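Long-range contacts in DynF (Micromonospora chersina, PDB 6UBL), which is of unknown function, although its beta barrel holds a palmitic acid and its gene belongs to the dynemicin pathway, consistent with binding a hydrophobic ligand there: residues 10-14 against 81-85; 58-64 against 88-94; 94-98 against 142-146. All blocks are in the same frame, centred on the assembly; numbering follows the deposited sequence.

Contact 1 (10-14 against 81-85)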
ATOM      1  N   GLY A  10      -0.196   9.921   3.531  1.00 25.04           N
ATOM      2  CA  GLY A  10       0.803  10.137   4.554  1.00 24.05           C
ATOM      3  C   GLY A  10       0.630  11.519   5.152  1.00 23.49           C
ATOM      4  O   GLY A  10      -0.471  12.077   5.110  1.00 24.98           O
ATOM      5  N   ARG A  11       1.692  12.094   5.675  1.00 23.71           N
ATOM      6  CA  ARG A  11       1.595  13.329   6.440  1.00 23.08           C
ATOM      7  C   ARG A  11       1.735  14.544   5.532  1.00 22.06           C
ATOM      8  O   ARG A  11       2.685  14.614   4.742  1.00 22.89           O
ATOM      9  CB  ARG A  11       2.700  13.357   7.477  1.00 25.98           C
ATOM     10  CG  ARG A  11       2.566  14.445   8.488  1.00 25.80           C
ATOM     11  CD  ARG A  11       3.668  14.339   9.512  1.00 29.41           C
ATOM     12  NE  ARG A  11       3.445  15.270  10.596  1.00 24.71           N
ATOM     13  CZ  ARG A  11       4.363  15.644  11.477  1.00 24.31           C
ATOM     14  NH1 ARG A  11       5.597  15.172  11.395  1.00 26.63           N
ATOM     15  NH2 ARG A  11       4.049  16.502  12.437  1.00 23.97           N
ATOM     16  N   PRO A  12       0.831  15.521   5.615  1.00 22.49           N
ATOM     17  CA  PRO A  12       1.016  16.744   4.824  1.00 22.48           C
ATOM     18  C   PRO A  12       2.234  17.546   5.258  1.00 23.50           C
ATOM     19  O   PRO A  12       2.567  17.629   6.444  1.00 24.67           O
ATOM     20  CB  PRO A  12      -0.285  17.528   5.051  1.00 25.12           C
ATOM     21  CG  PRO A  12      -1.281  16.509   5.505  1.00 26.39           C
ATOM     22  CD  PRO A  12      -0.488  15.493   6.279  1.00 23.81           C
ATOM     23  N   VAL A  13       2.901  18.136   4.266  1.00 24.39           N
ATOM     24  CA  VAL A  13       4.069  18.987   4.461  1.00 23.60           C
ATOM     25  C   VAL A  13       3.809  20.313   3.760  1.00 26.24           C
ATOM     26  O   VAL A  13       3.346  20.335   2.616  1.00 26.96           O
ATOM     27  CB  VAL A  13       5.336  18.322   3.893  1.00 24.64           C
ATOM     28  CG1 VAL A  13       6.510  19.279   3.935  1.00 26.54           C
ATOM     29  CG2 VAL A  13       5.653  17.036   4.658  1.00 25.90           C
ATOM     30  N   GLN A  14       4.123  21.411   4.441  0.59 24.73           N
ATOM     31  CA  GLN A  14       3.878  22.738   3.897  0.59 26.97           C
ATOM     32  C   GLN A  14       4.861  23.055   2.783  0.59 27.10           C
ATOM     33  O   GLN A  14       6.044  22.706   2.852  0.59 27.88           O
ATOM     34  CB  GLN A  14       4.014  23.778   5.002  0.59 31.42           C
ATOM     35  CG  GLN A  14       3.994  25.214   4.512  0.59 35.87           C
ATOM     36  CD  GLN A  14       3.592  26.188   5.609  0.59 50.54           C
ATOM     37  OE1 GLN A  14       2.661  25.928   6.372  0.59 62.47           O
ATOM     38  NE2 GLN A  14       4.298  27.312   5.695  0.59 47.91           N
ATOM     39  N   VAL A  81      12.856  13.359   8.269  1.00 23.28           N
ATOM     40  CA  VAL A  81      12.326  14.312   7.302  1.00 24.64           C
ATOM     41  C   VAL A  81      11.057  13.720   6.709  1.00 24.83           C
ATOM     42  O   VAL A  81      11.048  12.556   6.284  1.00 25.37           O
ATOM     43  CB  VAL A  81      13.356  14.627   6.200  1.00 24.09           C
ATOM     44  CG1 VAL A  81      12.727  15.466   5.097  1.00 24.27           C
ATOM     45  CG2 VAL A  81      14.566  15.348   6.793  1.00 25.73           C
ATOM     46  N   TYR A  82       9.996  14.523   6.674  1.00 21.70           N
ATOM     47  CA  TYR A  82       8.732  14.159   6.051  1.00 22.80           C
ATOM     48  C   TYR A  82       8.665  14.803   4.675  1.00 22.92           C
ATOM     49  O   TYR A  82       9.132  15.924   4.479  1.00 23.63           O
ATOM     50  CB  TYR A  82       7.579  14.631   6.934  1.00 22.58           C
ATOM     51  CG  TYR A  82       7.556  13.821   8.206  1.00 22.94           C
ATOM     52  CD1 TYR A  82       6.882  12.615   8.268  1.00 23.23           C
ATOM     53  CD2 TYR A  82       8.284  14.229   9.319  1.00 22.64           C
ATOM     54  CE1 TYR A  82       6.888  11.847   9.411  1.00 23.72           C
ATOM     55  CE2 TYR A  82       8.304  13.469  10.473  1.00 24.00           C
ATOM     56  CZ  TYR A  82       7.594  12.279  10.509  1.00 25.55           C
ATOM     57  OH  TYR A  82       7.602  11.509  11.652  1.00 28.19           O
ATOM     58  N   THR A  83       8.110  14.083   3.714  1.00 21.99           N
ATOM     59  CA  THR A  83       8.139  14.507   2.323  1.00 22.32           C
ATOM     60  C   THR A  83       6.737  14.444   1.738  1.00 21.78           C
ATOM     61  O   THR A  83       5.900  13.661   2.179  1.00 24.02           O
ATOM     62  CB  THR A  83       9.059  13.599   1.495  1.00 22.36           C
ATOM     63  OG1 THR A  83       8.562  12.258   1.549  1.00 21.75           O
ATOM     64  CG2 THR A  83      10.488  13.625   2.027  1.00 22.51           C
ATOM     65  N   ASN A  84       6.479  15.300   0.754  1.00 20.75           N
ATOM     66  CA  ASN A  84       5.326  15.143  -0.117  1.00 21.95           C
ATOM     67  C   ASN A  84       5.834  15.203  -1.553  1.00 23.77           C
ATOM     68  O   ASN A  84       6.648  16.065  -1.888  1.00 22.96           O
ATOM     69  CB  ASN A  84       4.279  16.262   0.002  1.00 20.74           C
ATOM     70  CG  ASN A  84       3.464  16.251   1.297  1.00 22.18           C
ATOM     71  OD1 ASN A  84       2.706  17.197   1.540  1.00 23.94           O
ATOM     72  ND2 ASN A  84       3.581  15.202   2.109  1.00 22.49           N
ATOM     73  N   LEU A  85       5.315  14.331  -2.410  1.00 21.98           N
ATOM     74  CA  LEU A  85       5.561  14.403  -3.846  1.00 21.40           C
ATOM     75  C   LEU A  85       4.488  15.325  -4.414  1.00 23.85           C
ATOM     76  O   LEU A  85       3.303  14.988  -4.396  1.00 24.75           O
ATOM     77  CB  LEU A  85       5.487  13.005  -4.452  1.00 23.53           C
ATOM     78  CG  LEU A  85       5.611  12.849  -5.957  1.00 27.77           C
ATOM     79  CD1 LEU A  85       6.904  13.456  -6.457  1.00 29.48           C
ATOM     80  CD2 LEU A  85       5.525  11.369  -6.330  1.00 25.81           C
TER
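Arg11 and Val13, two residues of an irregular segment, meet Tyr82 and Asn84 on a barrel strand, and their contact shows how one amide side chain can dock a loop on a sheet. The hydrogen bonds come first. Asn84 ND2 donates to Arg11 O (2.8 Å), which lies nearly in the amide plane, while Asn84 OD1 receives Val13 N (2.9 Å) from above its carbonyl plane. The amide thus grips the backbone on both sides of Pro12. ND2 also donates to Thr83 O (2.8 Å), which uses its second N-H and fixes the rotation of the group. Were Asn84 an alanine, Arg11 O and Val13 N would be likely to lose both partners, leaving the loop around Pro12 freer to shift.

In the fold, 81-85 begins strand 81-92 of the beta barrel. Tyr82 and Asn84 face the loop, whereas Thr83 and Leu85 point to the other face, where Thr83 lies near the bound palmitic acid; the 10-14 loop is therefore laid over the outside of the wall.

The aromatic contact is a cation-pi pair. With CG trans to the backbone nitrogen (chi1 -169°) and the rest of the chain extended, Arg11 runs over the face of the Tyr82 ring. Its guanidinium stands nearly perpendicular to that ring (88°), NH1 reaching down to CE2 of Tyr82 at 3.3 Å, and Arg11 CD adds a CH-pi contact 4.1 Å from the ring centroid. Arg11 NE is hydrogen-bonded to Asp188 O of the second subunit, whose Pro191 packs on Tyr82, so this pair belongs to the dimer interface as well.

Apolar packing is modest: the CG2 branch of Val13 touches Tyr82 CB at 3.8 Å.

Contact 2 (58-64 against 88-94)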
ATOM      1  N   VAL A  58       8.176  -1.166 -19.879  1.00 28.22           N
ATOM      2  CA  VAL A  58       8.337   0.160 -20.459  1.00 28.66           C
ATOM      3  C   VAL A  58       9.319   0.957 -19.618  1.00 28.76           C
ATOM      4  O   VAL A  58       9.204   0.997 -18.384  1.00 27.23           O
ATOM      5  CB  VAL A  58       7.002   0.914 -20.563  1.00 30.34           C
ATOM      6  CG1 VAL A  58       7.203   2.265 -21.241  1.00 30.83           C
ATOM      7  CG2 VAL A  58       5.976   0.082 -21.310  1.00 31.51           C
ATOM      8  N   ALA A  59      10.262   1.615 -20.292  1.00 29.39           N
ATOM      9  CA  ALA A  59      11.226   2.484 -19.637  1.00 28.24           C
ATOM     10  C   ALA A  59      10.717   3.918 -19.662  1.00 27.48           C
ATOM     11  O   ALA A  59      10.224   4.400 -20.689  1.00 29.92           O
ATOM     12  CB  ALA A  59      12.565   2.414 -20.375  1.00 33.09           C
ATOM     13  N   PHE A  60      10.875   4.605 -18.535  1.00 26.91           N
ATOM     14  CA  PHE A  60      10.407   5.969 -18.370  1.00 27.59           C
ATOM     15  C   PHE A  60      11.546   6.877 -17.924  1.00 29.55           C
ATOM     16  O   PHE A  60      12.473   6.444 -17.237  1.00 30.53           O
ATOM     17  CB  PHE A  60       9.325   6.049 -17.290  1.00 28.92           C
ATOM     18  CG  PHE A  60       8.040   5.377 -17.650  1.00 27.47           C
ATOM     19  CD1 PHE A  60       7.907   4.003 -17.556  1.00 28.75           C
ATOM     20  CD2 PHE A  60       6.952   6.123 -18.062  1.00 27.72           C
ATOM     21  CE1 PHE A  60       6.714   3.386 -17.878  1.00 28.12           C
ATOM     22  CE2 PHE A  60       5.761   5.514 -18.394  1.00 27.50           C
ATOM     23  CZ  PHE A  60       5.638   4.143 -18.299  1.00 28.43           C
ATOM     24  N   ASP A  61      11.451   8.147 -18.309  1.00 27.05           N
ATOM     25  CA  ASP A  61      12.379   9.179 -17.878  1.00 29.40           C
ATOM     26  C   ASP A  61      11.558  10.420 -17.560  1.00 28.23           C
ATOM     27  O   ASP A  61      10.514  10.669 -18.170  1.00 29.45           O
ATOM     28  CB  ASP A  61      13.423   9.466 -18.963  1.00 34.45           C
ATOM     29  CG  ASP A  61      14.484  10.443 -18.508  1.00 46.74           C
ATOM     30  OD1 ASP A  61      15.087  10.212 -17.437  1.00 48.63           O
ATOM     31  OD2 ASP A  61      14.755  11.423 -19.239  1.00 57.40           O
ATOM     32  N   GLY A  62      12.021  11.190 -16.585  1.00 27.61           N
ATOM     33  CA  GLY A  62      11.307  12.402 -16.253  1.00 28.17           C
ATOM     34  C   GLY A  62      11.807  13.062 -14.992  1.00 25.91           C
ATOM     35  O   GLY A  62      13.013  13.063 -14.721  1.00 25.90           O
ATOM     36  N   TRP A  63      10.893  13.640 -14.219  1.00 25.68           N
ATOM     37  CA  TRP A  63      11.290  14.415 -13.059  1.00 24.50           C
ATOM     38  C   TRP A  63      10.213  14.346 -11.989  1.00 26.61           C
ATOM     39  O   TRP A  63       9.053  14.005 -12.254  1.00 24.95           O
ATOM     40  CB  TRP A  63      11.586  15.866 -13.443  1.00 26.91           C
ATOM     41  CG  TRP A  63      10.519  16.525 -14.266  1.00 26.84           C
ATOM     42  CD1 TRP A  63      10.502  16.661 -15.625  1.00 28.94           C
ATOM     43  CD2 TRP A  63       9.321  17.154 -13.787  1.00 28.03           C
ATOM     44  NE1 TRP A  63       9.374  17.333 -16.020  1.00 29.60           N
ATOM     45  CE2 TRP A  63       8.627  17.644 -14.917  1.00 29.22           C
ATOM     46  CE3 TRP A  63       8.767  17.345 -12.520  1.00 29.70           C
ATOM     47  CZ2 TRP A  63       7.411  18.316 -14.814  1.00 30.71           C
ATOM     48  CZ3 TRP A  63       7.556  18.011 -12.419  1.00 29.77           C
ATOM     49  CH2 TRP A  63       6.890  18.488 -13.552  1.00 28.26           C
ATOM     50  N   VAL A  64      10.631  14.657 -10.766  1.00 24.96           N
ATOM     51  CA  VAL A  64       9.742  14.785  -9.625  1.00 24.25           C
ATOM     52  C   VAL A  64      10.111  16.061  -8.883  1.00 23.77           C
ATOM     53  O   VAL A  64      11.257  16.522  -8.919  1.00 24.98           O
ATOM     54  CB  VAL A  64       9.802  13.583  -8.671  1.00 23.88           C
ATOM     55  CG1 VAL A  64       9.260  12.329  -9.340  1.00 24.87           C
ATOM     56  CG2 VAL A  64      11.236  13.359  -8.190  1.00 25.03           C
ATOM     57  N   MET A  88       4.928  15.632 -10.745  0.55 25.82           N
ATOM     58  CA  MET A  88       5.708  14.629 -11.454  0.55 27.21           C
ATOM     59  C   MET A  88       5.398  14.718 -12.940  0.55 26.81           C
ATOM     60  O   MET A  88       4.314  15.155 -13.342  0.55 26.67           O
ATOM     61  CB  MET A  88       5.364  13.219 -10.969  0.55 26.51           C
ATOM     62  CG  MET A  88       6.141  12.086 -11.626  0.55 27.24           C
ATOM     63  SD  MET A  88       5.806  10.549 -10.746  0.55 29.95           S
ATOM     64  CE  MET A  88       4.064  10.309 -11.046  0.55 29.47           C
ATOM     65  N   LYS A  89       6.371  14.310 -13.750  1.00 25.57           N
ATOM     66  CA  LYS A  89       6.109  13.982 -15.148  1.00 25.27           C
ATOM     67  C   LYS A  89       7.146  12.944 -15.559  1.00 26.34           C
ATOM     68  O   LYS A  89       8.346  13.238 -15.562  1.00 28.08           O
ATOM     69  CB  LYS A  89       6.192  15.204 -16.069  1.00 27.49           C
ATOM     70  CG  LYS A  89       5.805  14.868 -17.514  1.00 34.12           C
ATOM     71  CD  LYS A  89       5.695  16.090 -18.424  1.00 43.02           C
ATOM     72  CE  LYS A  89       5.002  15.740 -19.750  1.00 57.98           C
ATOM     73  NZ  LYS A  89       4.731  16.930 -20.608  1.00 69.21           N
ATOM     74  N   MET A  90       6.701  11.735 -15.883  1.00 26.87           N
ATOM     75  CA  MET A  90       7.576  10.735 -16.477  1.00 28.76           C
ATOM     76  C   MET A  90       6.944  10.241 -17.767  1.00 29.66           C
ATOM     77  O   MET A  90       5.727  10.062 -17.843  1.00 29.78           O
ATOM     78  CB  MET A  90       7.806   9.569 -15.536  1.00 29.57           C
ATOM     79  CG  MET A  90       8.484   9.976 -14.254  1.00 27.48           C
ATOM     80  SD  MET A  90       8.816   8.591 -13.181  1.00 33.93           S
ATOM     81  CE  MET A  90      10.285   7.940 -13.973  1.00 29.07           C
ATOM     82  N   VAL A  91       7.774  10.002 -18.775  1.00 28.24           N
ATOM     83  CA  VAL A  91       7.297   9.600 -20.090  1.00 27.73           C
ATOM     84  C   VAL A  91       8.043   8.350 -20.533  1.00 30.45           C
ATOM     85  O   VAL A  91       9.265   8.247 -20.372  1.00 30.54           O
ATOM     86  CB  VAL A  91       7.473  10.734 -21.125  1.00 30.91           C
ATOM     87  CG1 VAL A  91       7.022  10.270 -22.507  1.00 36.54           C
ATOM     88  CG2 VAL A  91       6.710  11.976 -20.691  1.00 32.39           C
ATOM     89  N   GLY A  92       7.303   7.415 -21.127  1.00 32.15           N
ATOM     90  CA  GLY A  92       7.900   6.236 -21.718  1.00 34.01           C
ATOM     91  C   GLY A  92       7.090   5.836 -22.931  1.00 31.97           C
ATOM     92  O   GLY A  92       5.963   6.298 -23.138  1.00 33.82           O
ATOM     93  N   GLU A  93       7.665   4.944 -23.732  1.00 36.04           N
ATOM     94  CA  GLU A  93       7.045   4.600 -25.000  1.00 44.83           C
ATOM     95  C   GLU A  93       7.208   3.119 -25.284  1.00 42.29           C
ATOM     96  O   GLU A  93       8.165   2.473 -24.847  1.00 38.58           O
ATOM     97  CB  GLU A  93       7.644   5.407 -26.152  1.00 57.92           C
ATOM     98  CG  GLU A  93       6.654   5.756 -27.240  1.00 73.36           C
ATOM     99  CD  GLU A  93       6.948   7.112 -27.848  1.00 80.99           C
ATOM    100  OE1 GLU A  93       7.474   7.987 -27.127  1.00 79.87           O
ATOM    101  OE2 GLU A  93       6.666   7.306 -29.046  1.00 85.02           O
ATOM    102  N   CYS A  94       6.246   2.600 -26.033  1.00 43.22           N
ATOM    103  CA  CYS A  94       6.067   1.172 -26.205  1.00 44.54           C
ATOM    104  C   CYS A  94       5.183   0.981 -27.427  1.00 40.31           C
ATOM    105  O   CYS A  94       4.195   1.703 -27.606  1.00 41.21           O
ATOM    106  CB  CYS A  94       5.427   0.667 -24.911  1.00 49.42           C
ATOM    107  SG  CYS A  94       4.701  -0.938 -24.941  1.00 47.84           S
TER
HETATM  108  O   HOH W   1      10.414   1.328 -23.237  1.00 30.94           O
HETATM  109  O   HOH W   2      10.431   4.410 -23.265  1.00 36.04           O
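This is an antiparallel strand pairing in the wall of the beta barrel, joining 58-64 of strand 54-68 to 88-94 at the end of strand 81-92. Two hydrogen-bonded pairs, Asp61 with Val91 and Trp63 with Lys89, hold it, with bonds such as Val91 N to Asp61 O at 2.9 Å. Beyond them water continues the ladder: one molecule accepts from Ala59 N and donates to Glu93 O, and another donates to Ala59 O and accepts from Glu93 N, so the backbones stay linked where they part.

The two faces differ. On one, Trp63 takes the crowded position, CG between backbone N and carbonyl carbon (chi1 50°), which lays its indole over Lys89, with CZ2 3.6 Å from Lys89 CB. On the other lie Phe60, Val64 and Met88, the last touching the bound palmitic acid. There Gly92 CA sits over the Phe60 ring, 4.2 Å from its centroid, and Met90 CE meets Phe60 CB at 3.9 Å. Both Gly62 and Gly92 approach the opposite backbone too closely to leave room for a side chain. The chemistry is consistent with an apolar inner face, which meets the ligand at Met88, and a more polar outer one.

Contact 3 (94-98 against 142-146)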
ATOM      1  N   CYS A  94       6.246   2.600 -26.033  1.00 43.22           N
ATOM      2  CA  CYS A  94       6.067   1.172 -26.205  1.00 44.54           C
ATOM      3  C   CYS A  94       5.183   0.981 -27.427  1.00 40.31           C
ATOM      4  O   CYS A  94       4.195   1.703 -27.606  1.00 41.21           O
ATOM      5  CB  CYS A  94       5.427   0.667 -24.911  1.00 49.42           C
ATOM      6  SG  CYS A  94       4.701  -0.938 -24.941  1.00 47.84           S
ATOM      7  N   GLU A  95       5.556   0.025 -28.279  1.00 45.37           N
ATOM      8  CA  GLU A  95       4.810  -0.180 -29.515  1.00 54.07           C
ATOM      9  C   GLU A  95       3.360  -0.518 -29.211  1.00 47.02           C
ATOM     10  O   GLU A  95       2.439   0.060 -29.796  1.00 47.86           O
ATOM     11  CB  GLU A  95       5.465  -1.298 -30.328  1.00 73.49           C
ATOM     12  CG  GLU A  95       4.691  -1.734 -31.570  1.00 97.18           C
ATOM     13  CD  GLU A  95       4.509  -0.622 -32.584  1.00117.88           C
ATOM     14  OE1 GLU A  95       3.832  -0.852 -33.609  1.00125.85           O
ATOM     15  OE2 GLU A  95       5.061   0.477 -32.371  1.00124.17           O
ATOM     16  N   GLU A  96       3.141  -1.442 -28.276  1.00 44.16           N
ATOM     17  CA  GLU A  96       1.799  -1.948 -28.025  1.00 48.23           C
ATOM     18  C   GLU A  96       0.944  -0.963 -27.236  1.00 46.05           C
ATOM     19  O   GLU A  96      -0.249  -0.806 -27.521  1.00 44.83           O
ATOM     20  CB  GLU A  96       1.882  -3.286 -27.289  1.00 54.78           C
ATOM     21  CG  GLU A  96       2.604  -4.383 -28.065  1.00 60.87           C
ATOM     22  CD  GLU A  96       4.087  -4.489 -27.753  1.00 61.32           C
ATOM     23  OE1 GLU A  96       4.677  -3.526 -27.221  1.00 59.52           O
ATOM     24  OE2 GLU A  96       4.674  -5.547 -28.068  1.00 62.15           O
ATOM     25  N   LEU A  97       1.522  -0.299 -26.239  1.00 43.10           N
ATOM     26  CA  LEU A  97       0.760   0.579 -25.362  1.00 39.81           C
ATOM     27  C   LEU A  97       0.846   2.046 -25.753  1.00 37.44           C
ATOM     28  O   LEU A  97       0.122   2.864 -25.180  1.00 38.14           O
ATOM     29  CB  LEU A  97       1.239   0.410 -23.922  1.00 40.64           C
ATOM     30  CG  LEU A  97       1.210  -1.018 -23.382  1.00 40.17           C
ATOM     31  CD1 LEU A  97       1.693  -0.999 -21.937  1.00 40.95           C
ATOM     32  CD2 LEU A  97      -0.166  -1.634 -23.496  1.00 40.17           C
ATOM     33  N   GLY A  98       1.713   2.397 -26.699  1.00 37.38           N
ATOM     34  CA  GLY A  98       1.899   3.781 -27.080  1.00 38.87           C
ATOM     35  C   GLY A  98       2.734   4.545 -26.065  1.00 38.38           C
ATOM     36  O   GLY A  98       3.403   3.977 -25.197  1.00 37.82           O
ATOM     37  N   PRO A 142      -2.853   7.455 -24.262  1.00 34.31           N
ATOM     38  CA  PRO A 142      -3.696   7.897 -25.387  1.00 36.69           C
ATOM     39  C   PRO A 142      -3.884   6.867 -26.489  1.00 37.85           C
ATOM     40  O   PRO A 142      -4.954   6.839 -27.111  1.00 37.29           O
ATOM     41  CB  PRO A 142      -2.975   9.154 -25.897  1.00 39.26           C
ATOM     42  CG  PRO A 142      -1.556   9.056 -25.322  1.00 37.74           C
ATOM     43  CD  PRO A 142      -1.743   8.385 -23.994  1.00 34.84           C
ATOM     44  N   LYS A 143      -2.886   6.031 -26.780  1.00 38.45           N
ATOM     45  CA  LYS A 143      -3.066   5.065 -27.859  1.00 44.58           C
ATOM     46  C   LYS A 143      -4.234   4.131 -27.562  1.00 42.73           C
ATOM     47  O   LYS A 143      -4.963   3.723 -28.473  1.00 46.53           O
ATOM     48  CB  LYS A 143      -1.780   4.282 -28.136  1.00 59.10           C
ATOM     49  CG  LYS A 143      -1.945   3.329 -29.311  1.00 77.68           C
ATOM     50  CD  LYS A 143      -0.715   2.473 -29.529  1.00 94.90           C
ATOM     51  CE  LYS A 143      -0.925   1.476 -30.660  1.00110.14           C
ATOM     52  NZ  LYS A 143      -1.131   0.100 -30.126  1.00117.15           N
ATOM     53  N   LEU A 144      -4.426   3.787 -26.294  1.00 41.14           N
ATOM     54  CA  LEU A 144      -5.529   2.934 -25.877  1.00 42.75           C
ATOM     55  C   LEU A 144      -6.792   3.715 -25.548  1.00 41.39           C
ATOM     56  O   LEU A 144      -7.802   3.109 -25.171  1.00 43.73           O
ATOM     57  CB  LEU A 144      -5.107   2.121 -24.655  1.00 47.34           C
ATOM     58  CG  LEU A 144      -3.764   1.408 -24.765  1.00 50.73           C
ATOM     59  CD1 LEU A 144      -3.602   0.513 -23.541  1.00 48.32           C
ATOM     60  CD2 LEU A 144      -3.667   0.599 -26.036  1.00 56.83           C
ATOM     61  N   GLY A 145      -6.760   5.037 -25.683  1.00 39.43           N
ATOM     62  CA  GLY A 145      -7.901   5.860 -25.334  1.00 40.04           C
ATOM     63  C   GLY A 145      -8.248   5.834 -23.865  1.00 39.99           C
ATOM     64  O   GLY A 145      -9.402   6.078 -23.503  1.00 42.30           O
ATOM     65  N   LEU A 146      -7.265   5.587 -23.005  1.00 40.53           N
ATOM     66  CA  LEU A 146      -7.492   5.368 -21.590  1.00 39.50           C
ATOM     67  C   LEU A 146      -6.551   6.213 -20.748  1.00 33.45           C
ATOM     68  O   LEU A 146      -5.416   6.497 -21.148  1.00 32.60           O
ATOM     69  CB  LEU A 146      -7.160   3.916 -21.233  1.00 45.46           C
ATOM     70  CG  LEU A 146      -8.039   2.731 -21.590  1.00 52.81           C
ATOM     71  CD1 LEU A 146      -7.250   1.449 -21.415  1.00 49.16           C
ATOM     72  CD2 LEU A 146      -9.234   2.745 -20.660  1.00 62.36           C
TER
HETATM   73  O   HOH W   3      -0.584   5.459 -25.149  1.00 35.90           O
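The first torsion of Lys143 (chi1 -177°) sends CG away from its own N, and the side chain stays stretched as far as CE, so that it spans the gap to the 94-98 turn; a bend at the last torsion (chi4 -105°) then swings NZ onto the carbonyl of Glu96. The resulting hydrogen bond, Lys143 NZ to Glu96 O, measures 2.9 Å. The amine comes from well above the carbonyl plane, and Glu95 O lies close by, 3.6 Å from NZ of Lys143. A lysine charge set beside the carbonyls of a tight turn is likely to be partly stabilised by their dipoles. The Glu95 carboxylate carries the opposite charge but does not touch the amine.

The aliphatic part of Lys143 lies alongside Gly98, with CD of Lys143 3.7 Å from Gly98 N. Gly98 suits the place twice over: its phi is positive, and a CB on it would run into Lys143 CB. A second polar link is made through water, which donates to Leu97 O (2.7 Å) and accepts from Lys143 N (2.9 Å), bridging the turn to the start of the 3-10 segment 142-144. Apolar contact is slight, the CD2 branch of Leu97 meeting CD1 of Leu144 at 4.1 Å as the two side chains cross.

The turn is braced from within: Cys94 SG accepts a long bond from Leu97 N (3.5 Å). On the other side Gly145 N closes onto Pro142 O, and Gly145 with Leu146 forms a G1 beta bulge where the chain turns back into a strand.

The contact thus lies at the surface, where the connection between strands 81-92 and 100-104 meets that between 129-141 and 146-149, while Glu96 and Leu97 rest on Tyr56 of strand 54-68.

Overall arrangement
From the N terminus, the chain enters the loop after strand 7-8, where 10-14 is brought onto the start of strand 81-92, closing a long loop (contact 1). Strand 54-68 lies within that loop, and its segment 58-64 pairs further along the same strand 81-92, so contacts 1 and 2 cross. They touch where Leu85 packs on Val64, although their centres are 23 Å apart. Contact 3 follows in series: it shares Cys94 with contact 2 and ties the turn after strand 81-92 to the one after 129-141. Strand 81-92 thus carries the N-terminal loop and dimer interface at its beginning and leads to a surface turn at its end.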